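Local coordinates for protein UDP-4-amino-4,6-dideoxy-N-acetyl-beta-L-altrosamine transaminase (Helicobacter pylori, PDB 2FNU) that catalyses the PLP-dependent transfer of an amino group from glutamate to a UDP-linked 4-keto hexose, the second step in making pseudaminic acid for flagellin modification, at residues L60-S68 with L200-R208; I103-E111 with V126-E136. All blocks are in the same frame, centred on the assembly; numbering follows the deposited sequence.

Contact 1 (L60-S68 with L200-R208); sequences LLTLYRNFS and LHEKMKLFR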
loop_
_atom_site.group_PDB
_atom_site.type_symbol
_atom_site.label_atom_id
_atom_site.label_comp_id
_atom_site.label_asym_id
_atom_site.label_seq_id
_atom_site.Cartn_x
_atom_site.Cartn_y
_atom_site.Cartn_z
ATOM N N LEU B 60 -9.708 -4.119 1.061
ATOM C CA LEU B 60 -10.533 -5.238 0.598
ATOM C C LEU B 60 -9.801 -6.565 0.793
ATOM O O LEU B 60 -10.392 -7.540 1.277
ATOM C CB LEU B 60 -10.918 -5.065 -0.888
ATOM C CG LEU B 60 -12.018 -4.057 -1.206
ATOM C CD1 LEU B 60 -12.030 -3.721 -2.694
ATOM C CD2 LEU B 60 -13.377 -4.577 -0.785
ATOM N N LEU B 61 -8.517 -6.614 0.420
ATOM C CA LEU B 61 -7.765 -7.857 0.587
ATOM C C LEU B 61 -7.728 -8.228 2.070
ATOM O O LEU B 61 -7.928 -9.386 2.447
ATOM C CB LEU B 61 -6.327 -7.705 0.100
ATOM C CG LEU B 61 -5.430 -8.927 0.353
ATOM C CD1 LEU B 61 -5.895 -10.101 -0.520
ATOM C CD2 LEU B 61 -3.964 -8.600 0.071
ATOM N N THR B 62 -7.458 -7.242 2.915
ATOM C CA THR B 62 -7.371 -7.501 4.357
ATOM C C THR B 62 -8.699 -8.028 4.912
ATOM O O THR B 62 -8.718 -8.970 5.706
ATOM C CB THR B 62 -6.944 -6.221 5.088
ATOM O OG1 THR B 62 -5.657 -5.841 4.586
ATOM C CG2 THR B 62 -6.844 -6.447 6.608
ATOM N N LEU B 63 -9.797 -7.425 4.480
ATOM C CA LEU B 63 -11.123 -7.900 4.883
ATOM C C LEU B 63 -11.385 -9.324 4.364
ATOM O O LEU B 63 -11.808 -10.207 5.139
ATOM C CB LEU B 63 -12.216 -6.937 4.389
ATOM C CG LEU B 63 -13.647 -7.426 4.664
ATOM C CD1 LEU B 63 -13.900 -7.708 6.156
ATOM C CD2 LEU B 63 -14.600 -6.330 4.141
ATOM N N TYR B 64 -11.161 -9.555 3.071
ATOM C CA TYR B 64 -11.492 -10.856 2.497
ATOM C C TYR B 64 -10.663 -11.978 3.111
ATOM O O TYR B 64 -11.153 -13.106 3.247
ATOM C CB TYR B 64 -11.239 -10.841 0.990
ATOM C CG TYR B 64 -12.169 -9.960 0.150
ATOM C CD1 TYR B 64 -11.811 -9.614 -1.144
ATOM C CD2 TYR B 64 -13.409 -9.502 0.645
ATOM C CE1 TYR B 64 -12.647 -8.860 -1.963
ATOM C CE2 TYR B 64 -14.256 -8.731 -0.150
ATOM C CZ TYR B 64 -13.864 -8.418 -1.475
ATOM O OH TYR B 64 -14.676 -7.671 -2.302
ATOM N N ARG B 65 -9.412 -11.679 3.462
ATOM C CA ARG B 65 -8.516 -12.693 4.012
ATOM C C ARG B 65 -8.857 -13.007 5.457
ATOM O O ARG B 65 -8.556 -14.108 5.947
ATOM C CB ARG B 65 -7.048 -12.232 3.932
ATOM C CG ARG B 65 -6.442 -12.331 2.519
ATOM C CD ARG B 65 -6.100 -13.787 2.107
ATOM N NE ARG B 65 -5.128 -14.387 3.029
ATOM C CZ ARG B 65 -3.811 -14.161 2.988
ATOM N NH1 ARG B 65 -3.273 -13.383 2.045
ATOM N NH2 ARG B 65 -3.030 -14.719 3.910
ATOM N N ASN B 66 -9.474 -12.051 6.151
ATOM C CA ASN B 66 -9.603 -12.166 7.607
ATOM C C ASN B 66 -11.013 -12.369 8.155
ATOM O O ASN B 66 -11.162 -12.763 9.322
ATOM C CB ASN B 66 -8.933 -10.973 8.308
ATOM C CG ASN B 66 -7.422 -11.004 8.169
ATOM O OD1 ASN B 66 -6.840 -10.318 7.314
ATOM N ND2 ASN B 66 -6.779 -11.809 8.988
ATOM N N PHE B 67 -12.046 -12.115 7.347
ATOM C CA PHE B 67 -13.415 -12.247 7.885
ATOM C C PHE B 67 -13.706 -13.680 8.315
ATOM O O PHE B 67 -14.531 -13.914 9.199
ATOM C CB PHE B 67 -14.471 -11.697 6.903
ATOM C CG PHE B 67 -14.849 -12.650 5.803
ATOM C CD1 PHE B 67 -16.062 -13.355 5.855
ATOM C CD2 PHE B 67 -14.018 -12.815 4.689
ATOM C CE1 PHE B 67 -16.409 -14.242 4.837
ATOM C CE2 PHE B 67 -14.360 -13.685 3.664
ATOM C CZ PHE B 67 -15.574 -14.404 3.737
ATOM N N SER B 68 -12.994 -14.602 7.686
ATOM C CA SER B 68 -13.080 -16.036 7.965
ATOM C C SER B 68 -11.788 -16.695 7.554
ATOM O O SER B 68 -11.101 -16.217 6.641
ATOM C CB SER B 68 -14.203 -16.669 7.144
ATOM O OG SER B 68 -14.310 -18.056 7.460
ATOM N N LEU B 200 -12.594 -9.223 14.539
ATOM C CA LEU B 200 -12.216 -9.008 13.141
ATOM C C LEU B 200 -11.295 -7.789 13.020
ATOM O O LEU B 200 -10.260 -7.830 12.339
ATOM C CB LEU B 200 -13.472 -8.831 12.272
ATOM C CG LEU B 200 -13.215 -8.533 10.789
ATOM C CD1 LEU B 200 -12.300 -9.572 10.156
ATOM C CD2 LEU B 200 -14.549 -8.462 10.046
ATOM N N HIS B 201 -11.683 -6.696 13.678
ATOM C CA HIS B 201 -10.817 -5.511 13.742
ATOM C C HIS B 201 -9.389 -5.853 14.178
ATOM O O HIS B 201 -8.439 -5.507 13.489
ATOM C CB HIS B 201 -11.443 -4.464 14.671
ATOM C CG HIS B 201 -10.556 -3.293 14.942
ATOM N ND1 HIS B 201 -10.376 -2.275 14.029
ATOM C CD2 HIS B 201 -9.816 -2.968 16.029
ATOM C CE1 HIS B 201 -9.552 -1.377 14.543
ATOM N NE2 HIS B 201 -9.200 -1.772 15.756
ATOM N N GLU B 202 -9.242 -6.581 15.284
ATOM C CA GLU B 202 -7.898 -6.888 15.764
ATOM C C GLU B 202 -7.121 -7.772 14.772
ATOM O O GLU B 202 -5.904 -7.598 14.622
ATOM C CB GLU B 202 -7.943 -7.527 17.159
ATOM C CG GLU B 202 -8.597 -6.648 18.232
ATOM C CD GLU B 202 -7.833 -5.359 18.540
ATOM O OE1 GLU B 202 -6.645 -5.224 18.163
ATOM O OE2 GLU B 202 -8.443 -4.455 19.150
ATOM N N LYS B 203 -7.810 -8.702 14.104
ATOM C CA LYS B 203 -7.128 -9.564 13.105
ATOM C C LYS B 203 -6.634 -8.730 11.914
ATOM O O LYS B 203 -5.497 -8.901 11.434
ATOM C CB LYS B 203 -8.062 -10.641 12.568
ATOM C CG LYS B 203 -8.148 -11.887 13.402
ATOM C CD LYS B 203 -9.121 -12.889 12.795
ATOM C CE LYS B 203 -8.580 -13.521 11.515
ATOM N NZ LYS B 203 -9.427 -14.679 11.012
ATOM N N MET B 204 -7.500 -7.839 11.431
ATOM C CA MET B 204 -7.127 -6.959 10.316
ATOM C C MET B 204 -5.999 -6.000 10.666
ATOM O O MET B 204 -5.138 -5.708 9.832
ATOM C CB MET B 204 -8.353 -6.184 9.844
ATOM C CG MET B 204 -9.412 -7.096 9.231
ATOM S SD MET B 204 -10.768 -6.191 8.425
ATOM C CE MET B 204 -11.429 -5.236 9.819
ATOM N N LYS B 205 -5.999 -5.527 11.910
ATOM C CA LYS B 205 -4.977 -4.606 12.373
ATOM C C LYS B 205 -3.586 -5.236 12.312
ATOM O O LYS B 205 -2.638 -4.606 11.836
ATOM C CB LYS B 205 -5.325 -4.135 13.790
ATOM C CG LYS B 205 -4.444 -3.039 14.353
ATOM C CD LYS B 205 -4.953 -2.668 15.759
ATOM C CE LYS B 205 -4.186 -1.507 16.348
ATOM N NZ LYS B 205 -4.899 -1.008 17.559
ATOM N N LEU B 206 -3.464 -6.482 12.759
ATOM C CA LEU B 206 -2.181 -7.176 12.654
ATOM C C LEU B 206 -1.802 -7.429 11.189
ATOM O O LEU B 206 -0.625 -7.280 10.811
ATOM C CB LEU B 206 -2.214 -8.484 13.436
ATOM C CG LEU B 206 -2.281 -8.292 14.947
ATOM C CD1 LEU B 206 -2.785 -9.568 15.578
ATOM C CD2 LEU B 206 -0.889 -7.904 15.481
ATOM N N PHE B 207 -2.795 -7.799 10.375
ATOM C CA PHE B 207 -2.535 -8.128 8.956
ATOM C C PHE B 207 -2.005 -6.917 8.203
ATOM O O PHE B 207 -1.213 -7.060 7.253
ATOM C CB PHE B 207 -3.825 -8.621 8.320
ATOM C CG PHE B 207 -3.667 -9.226 6.945
ATOM C CD1 PHE B 207 -3.879 -8.448 5.793
ATOM C CD2 PHE B 207 -3.383 -10.591 6.796
ATOM C CE1 PHE B 207 -3.798 -9.023 4.520
ATOM C CE2 PHE B 207 -3.289 -11.168 5.542
ATOM C CZ PHE B 207 -3.494 -10.381 4.401
ATOM N N ARG B 208 -2.447 -5.730 8.622
ATOM C CA ARG B 208 -2.022 -4.465 8.017
ATOM C C ARG B 208 -0.536 -4.148 8.245
ATOM O O ARG B 208 0.064 -3.381 7.493
ATOM C CB ARG B 208 -2.896 -3.333 8.571
ATOM C CG ARG B 208 -2.554 -1.937 8.032
ATOM C CD ARG B 208 -3.440 -0.842 8.646
ATOM N NE ARG B 208 -3.201 -0.742 10.092
ATOM C CZ ARG B 208 -3.850 0.083 10.908
ATOM N NH1 ARG B 208 -4.778 0.927 10.436
ATOM N NH2 ARG B 208 -3.546 0.081 12.203
HETATM O O HOH W 1 -8.667 -15.676 8.463
HETATM O O HOH W 2 -12.038 -14.123 11.462
#
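Helix-against-helix packing joins L60-S68 to L200-R208 at the edge of the large domain, both helices flanking the sheet strand 49-53. Their axes approach to 9.6 Å and cross at 125°. F207 reaches across: with CG swung anti to its backbone N (chi1 -170°), the ring runs past T62 toward R65. T62 OG1, itself bonded to S58, lies 3.4 Å from F207 CD1 near the ring's rim, while T62 CG2 rests on M204 CB at 3.6 Å. The R65 guanidinium stands almost perpendicular to the ring, planes 88° apart, with F207 CE2 and CZ over one of its faces; it is also salt-bridged to E93 of the second subunit. N66 is a knob in a hole formed by L200, K203, M204 and F207. In this PLP-dependent aminotransferase of the DegT/DnrJ/EryC1 family, L60 at the start of the segment touches the cofactor. L63 CD1 meets L200 CD2 at 4.0 Å, and M204 SD lies 3.9 Å from L63 CA. K203 NZ donates to N66 O at 3.1 Å, and two waters bridge the same ammonium to R65 O and N66 O.

Contact 2 (I103-E111 with V126-E136); sequences IKNDGNIDE and VSVDYAGKSVE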
loop_
_atom_site.group_PDB
_atom_site.type_symbol
_atom_site.label_atom_id
_atom_site.label_comp_id
_atom_site.label_asym_id
_atom_site.label_seq_id
_atom_site.Cartn_x
_atom_site.Cartn_y
_atom_site.Cartn_z
ATOM N N ILE B 103 -28.068 -6.978 -11.773
ATOM C CA ILE B 103 -28.158 -5.663 -11.162
ATOM C C ILE B 103 -29.482 -4.990 -11.538
ATOM O O ILE B 103 -30.240 -5.485 -12.379
ATOM C CB ILE B 103 -26.974 -4.752 -11.554
ATOM C CG1 ILE B 103 -26.949 -4.512 -13.069
ATOM C CG2 ILE B 103 -25.626 -5.331 -11.063
ATOM C CD1 ILE B 103 -26.491 -3.102 -13.416
ATOM N N LYS B 104 -29.741 -3.845 -10.911
ATOM C CA LYS B 104 -30.945 -3.076 -11.174
ATOM C C LYS B 104 -30.673 -1.863 -12.041
ATOM O O LYS B 104 -29.521 -1.564 -12.375
ATOM C CB LYS B 104 -31.523 -2.614 -9.844
ATOM C CG LYS B 104 -31.885 -3.773 -8.893
ATOM C CD LYS B 104 -32.453 -3.286 -7.567
ATOM C CE LYS B 104 -31.426 -2.495 -6.748
ATOM N NZ LYS B 104 -32.001 -2.158 -5.395
ATOM N N ASN B 105 -31.741 -1.139 -12.377
ATOM C CA ASN B 105 -31.610 0.039 -13.218
ATOM C C ASN B 105 -30.715 1.127 -12.629
ATOM O O ASN B 105 -30.197 1.958 -13.367
ATOM C CB ASN B 105 -32.992 0.612 -13.525
ATOM C CG ASN B 105 -33.823 -0.316 -14.389
ATOM O OD1 ASN B 105 -33.372 -0.782 -15.442
ATOM N ND2 ASN B 105 -35.050 -0.587 -13.950
ATOM N N ASP B 106 -30.536 1.114 -11.312
ATOM C CA ASP B 106 -29.712 2.133 -10.651
ATOM C C ASP B 106 -28.262 1.704 -10.507
ATOM O O ASP B 106 -27.469 2.396 -9.871
ATOM C CB ASP B 106 -30.314 2.536 -9.293
ATOM C CG ASP B 106 -30.407 1.374 -8.310
ATOM O OD1 ASP B 106 -29.850 0.279 -8.571
ATOM O OD2 ASP B 106 -31.023 1.558 -7.237
ATOM N N GLY B 107 -27.907 0.569 -11.115
ATOM C CA GLY B 107 -26.534 0.071 -11.054
ATOM C C GLY B 107 -26.221 -0.836 -9.884
ATOM O O GLY B 107 -25.171 -1.490 -9.885
ATOM N N ASN B 108 -27.114 -0.893 -8.896
ATOM C CA ASN B 108 -26.857 -1.698 -7.696
ATOM C C ASN B 108 -27.241 -3.167 -7.836
ATOM O O ASN B 108 -28.129 -3.520 -8.614
ATOM C CB ASN B 108 -27.578 -1.096 -6.487
ATOM C CG ASN B 108 -26.779 0.019 -5.829
ATOM O OD1 ASN B 108 -25.590 0.151 -6.063
ATOM N ND2 ASN B 108 -27.439 0.814 -4.987
ATOM N N ILE B 109 -26.577 -4.013 -7.060
ATOM C CA ILE B 109 -26.848 -5.448 -7.093
ATOM C C ILE B 109 -28.348 -5.677 -6.829
ATOM O O ILE B 109 -28.950 -4.990 -6.011
ATOM C CB ILE B 109 -25.942 -6.177 -6.056
ATOM C CG1 ILE B 109 -25.829 -7.678 -6.339
ATOM C CG2 ILE B 109 -26.410 -5.935 -4.608
ATOM C CD1 ILE B 109 -24.786 -8.385 -5.455
ATOM N N ASP B 110 -28.946 -6.618 -7.564
ATOM C CA ASP B 110 -30.379 -6.883 -7.433
ATOM C C ASP B 110 -30.646 -7.813 -6.254
ATOM O O ASP B 110 -30.426 -9.017 -6.354
ATOM C CB ASP B 110 -30.896 -7.481 -8.745
ATOM C CG ASP B 110 -32.397 -7.737 -8.730
ATOM O OD1 ASP B 110 -32.899 -8.232 -9.775
ATOM O OD2 ASP B 110 -33.053 -7.446 -7.695
ATOM N N GLU B 111 -31.123 -7.257 -5.139
ATOM C CA GLU B 111 -31.300 -8.038 -3.916
ATOM C C GLU B 111 -32.320 -9.167 -4.096
ATOM O O GLU B 111 -32.301 -10.158 -3.326
ATOM C CB GLU B 111 -31.662 -7.133 -2.721
ATOM C CG GLU B 111 -33.061 -6.507 -2.778
ATOM C CD GLU B 111 -33.219 -5.310 -3.717
ATOM O OE1 GLU B 111 -32.215 -4.761 -4.237
ATOM O OE2 GLU B 111 -34.374 -4.869 -3.915
ATOM N N VAL B 126 -20.847 -9.876 -1.387
ATOM C CA VAL B 126 -20.197 -8.556 -1.391
ATOM C C VAL B 126 -21.000 -7.629 -2.307
ATOM O O VAL B 126 -21.027 -7.839 -3.522
ATOM C CB VAL B 126 -18.733 -8.620 -1.909
ATOM C CG1 VAL B 126 -18.145 -7.193 -2.032
ATOM C CG2 VAL B 126 -17.876 -9.486 -0.986
ATOM N N SER B 127 -21.660 -6.631 -1.722
ATOM C CA SER B 127 -22.381 -5.623 -2.500
ATOM C C SER B 127 -21.513 -4.372 -2.663
ATOM O O SER B 127 -20.526 -4.196 -1.939
ATOM C CB SER B 127 -23.709 -5.250 -1.821
ATOM O OG SER B 127 -23.477 -4.779 -0.494
ATOM N N VAL B 128 -21.914 -3.521 -3.600
ATOM C CA VAL B 128 -21.246 -2.246 -3.866
ATOM C C VAL B 128 -22.303 -1.141 -3.912
ATOM O O VAL B 128 -23.338 -1.288 -4.583
ATOM C CB VAL B 128 -20.545 -2.292 -5.239
ATOM C CG1 VAL B 128 -19.992 -0.908 -5.642
ATOM C CG2 VAL B 128 -19.427 -3.329 -5.196
ATOM N N ASP B 129 -22.044 -0.029 -3.225
ATOM C CA ASP B 129 -22.974 1.103 -3.257
ATOM C C ASP B 129 -22.594 1.925 -4.478
ATOM O O ASP B 129 -21.751 2.827 -4.412
ATOM C CB ASP B 129 -22.855 1.905 -1.967
ATOM C CG ASP B 129 -23.141 1.065 -0.740
ATOM O OD1 ASP B 129 -24.107 0.261 -0.771
ATOM O OD2 ASP B 129 -22.386 1.180 0.243
ATOM N N TYR B 130 -23.205 1.592 -5.614
ATOM C CA TYR B 130 -22.798 2.199 -6.872
ATOM C C TYR B 130 -23.113 3.692 -6.895
ATOM O O TYR B 130 -24.257 4.099 -6.658
ATOM C CB TYR B 130 -23.497 1.492 -8.036
ATOM C CG TYR B 130 -23.165 2.102 -9.377
ATOM C CD1 TYR B 130 -23.954 3.117 -9.906
ATOM C CD2 TYR B 130 -22.065 1.670 -10.097
ATOM C CE1 TYR B 130 -23.660 3.697 -11.124
ATOM C CE2 TYR B 130 -21.749 2.239 -11.331
ATOM C CZ TYR B 130 -22.551 3.259 -11.824
ATOM O OH TYR B 130 -22.268 3.825 -13.050
ATOM N N ALA B 131 -22.080 4.489 -7.222
ATOM C CA ALA B 131 -22.167 5.953 -7.299
ATOM C C ALA B 131 -22.370 6.620 -5.952
ATOM O O ALA B 131 -22.513 7.840 -5.887
ATOM C CB ALA B 131 -23.260 6.414 -8.308
ATOM N N GLY B 132 -22.361 5.819 -4.884
ATOM C CA GLY B 132 -22.712 6.301 -3.553
ATOM C C GLY B 132 -24.092 5.912 -3.085
ATOM O O GLY B 132 -24.421 6.101 -1.915
ATOM N N LYS B 133 -24.909 5.341 -3.965
ATOM C CA LYS B 133 -26.267 4.979 -3.571
ATOM C C LYS B 133 -26.252 3.673 -2.782
ATOM O O LYS B 133 -25.807 2.637 -3.282
ATOM C CB LYS B 133 -27.162 4.833 -4.801
ATOM C CG LYS B 133 -28.605 4.504 -4.430
ATOM C CD LYS B 133 -29.461 4.321 -5.680
ATOM C CE LYS B 133 -30.936 4.315 -5.346
ATOM N NZ LYS B 133 -31.727 4.277 -6.627
ATOM N N SER B 134 -26.767 3.711 -1.551
ATOM C CA SER B 134 -26.819 2.483 -0.746
ATOM C C SER B 134 -27.621 1.406 -1.448
ATOM O O SER B 134 -28.692 1.674 -2.013
ATOM C CB SER B 134 -27.452 2.765 0.623
ATOM O OG SER B 134 -27.556 1.559 1.378
ATOM N N VAL B 135 -27.114 0.170 -1.381
ATOM C CA VAL B 135 -27.918 -0.979 -1.782
ATOM C C VAL B 135 -29.067 -1.184 -0.799
ATOM O O VAL B 135 -29.181 -0.464 0.211
ATOM C CB VAL B 135 -27.063 -2.251 -1.834
ATOM C CG1 VAL B 135 -25.849 -2.029 -2.753
ATOM C CG2 VAL B 135 -26.593 -2.659 -0.418
ATOM N N GLU B 136 -29.928 -2.159 -1.099
ATOM C CA GLU B 136 -31.061 -2.468 -0.240
ATOM C C GLU B 136 -30.596 -3.283 0.957
ATOM O O GLU B 136 -30.655 -4.524 0.983
ATOM C CB GLU B 136 -32.156 -3.177 -1.046
ATOM C CG GLU B 136 -32.952 -2.215 -1.907
ATOM C CD GLU B 136 -33.653 -1.164 -1.062
ATOM O OE1 GLU B 136 -33.432 0.037 -1.292
ATOM O OE2 GLU B 136 -34.376 -1.548 -0.120
HETATM O O HOH W 3 -26.662 4.511 -8.230
HETATM O O HOH W 4 -23.978 -3.371 -6.070
HETATM O O HOH W 5 -29.684 -3.728 -3.565
#
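One face of the Y130 ring lies over G107 CA, 4.2 Å from Y130 CD1; water 3 sits in plane at its edge and donates to both D106 O and Y130 O. F340 meets the ring edge-to-face, and the hydroxyl is bonded to the backbone O of H315, a residue of the sugar-nucleotide pocket. A second flat group, the N108 amide, is bonded at both ends to the backbone opposite. Its OD1 takes Y130 N in the carbonyl plane at 2.8 Å, and its ND2 gives a fairly straight bond (165°) to K133 O at 3.0 Å, approaching that carbonyl from above its plane. These two bonds fix the amide's rotation, while V135 CG1 packs against N108 CG. Both carboxylate oxygens of D106 are used: OD1 accepts N108 N in an Asx turn that overlaps the end of the type I turn K104-G107, and the anti lone pair of OD2 takes K133 NZ at 2.9 Å, a salt bridge reached by a lysine chain extended beyond CG. Within 103-111, K104 NZ forms a salt bridge with E111 OE1, on whose carboxylate E136 CB and CG rest. Water 5 ties I109 O and E111 OE1 to E136 N. The loop following strand 97-100 is thus pinned to the C-terminal end of strand 122-128, where V128 touches the cofactor, with E136 at the N-cap of helix 137-146 and strand 150-154 alongside.

Overall arrangement
Both contacts are largely buried and belong to the seven-stranded sheet domain, their centres 24 Å apart. Contact 1 lies toward the dimer side, joining helices 56-66 and 198-208 by interdigitated side chains, with polar bonds and waters gathered around K203 and the backbone carbonyls of R65 and N66. Contact 2, nearer the centre of the subunit, has little regular structure beyond strand 122-128; side-chain-to-backbone bonds, a salt bridge and bridging waters do most of the work. Along the chain contact 2 is nested within the loop closed by contact 1, and the two meet where Y64 OH packs on V126 CG1 at 3.5 Å. One segment of each contact also borders the PMP cofactor.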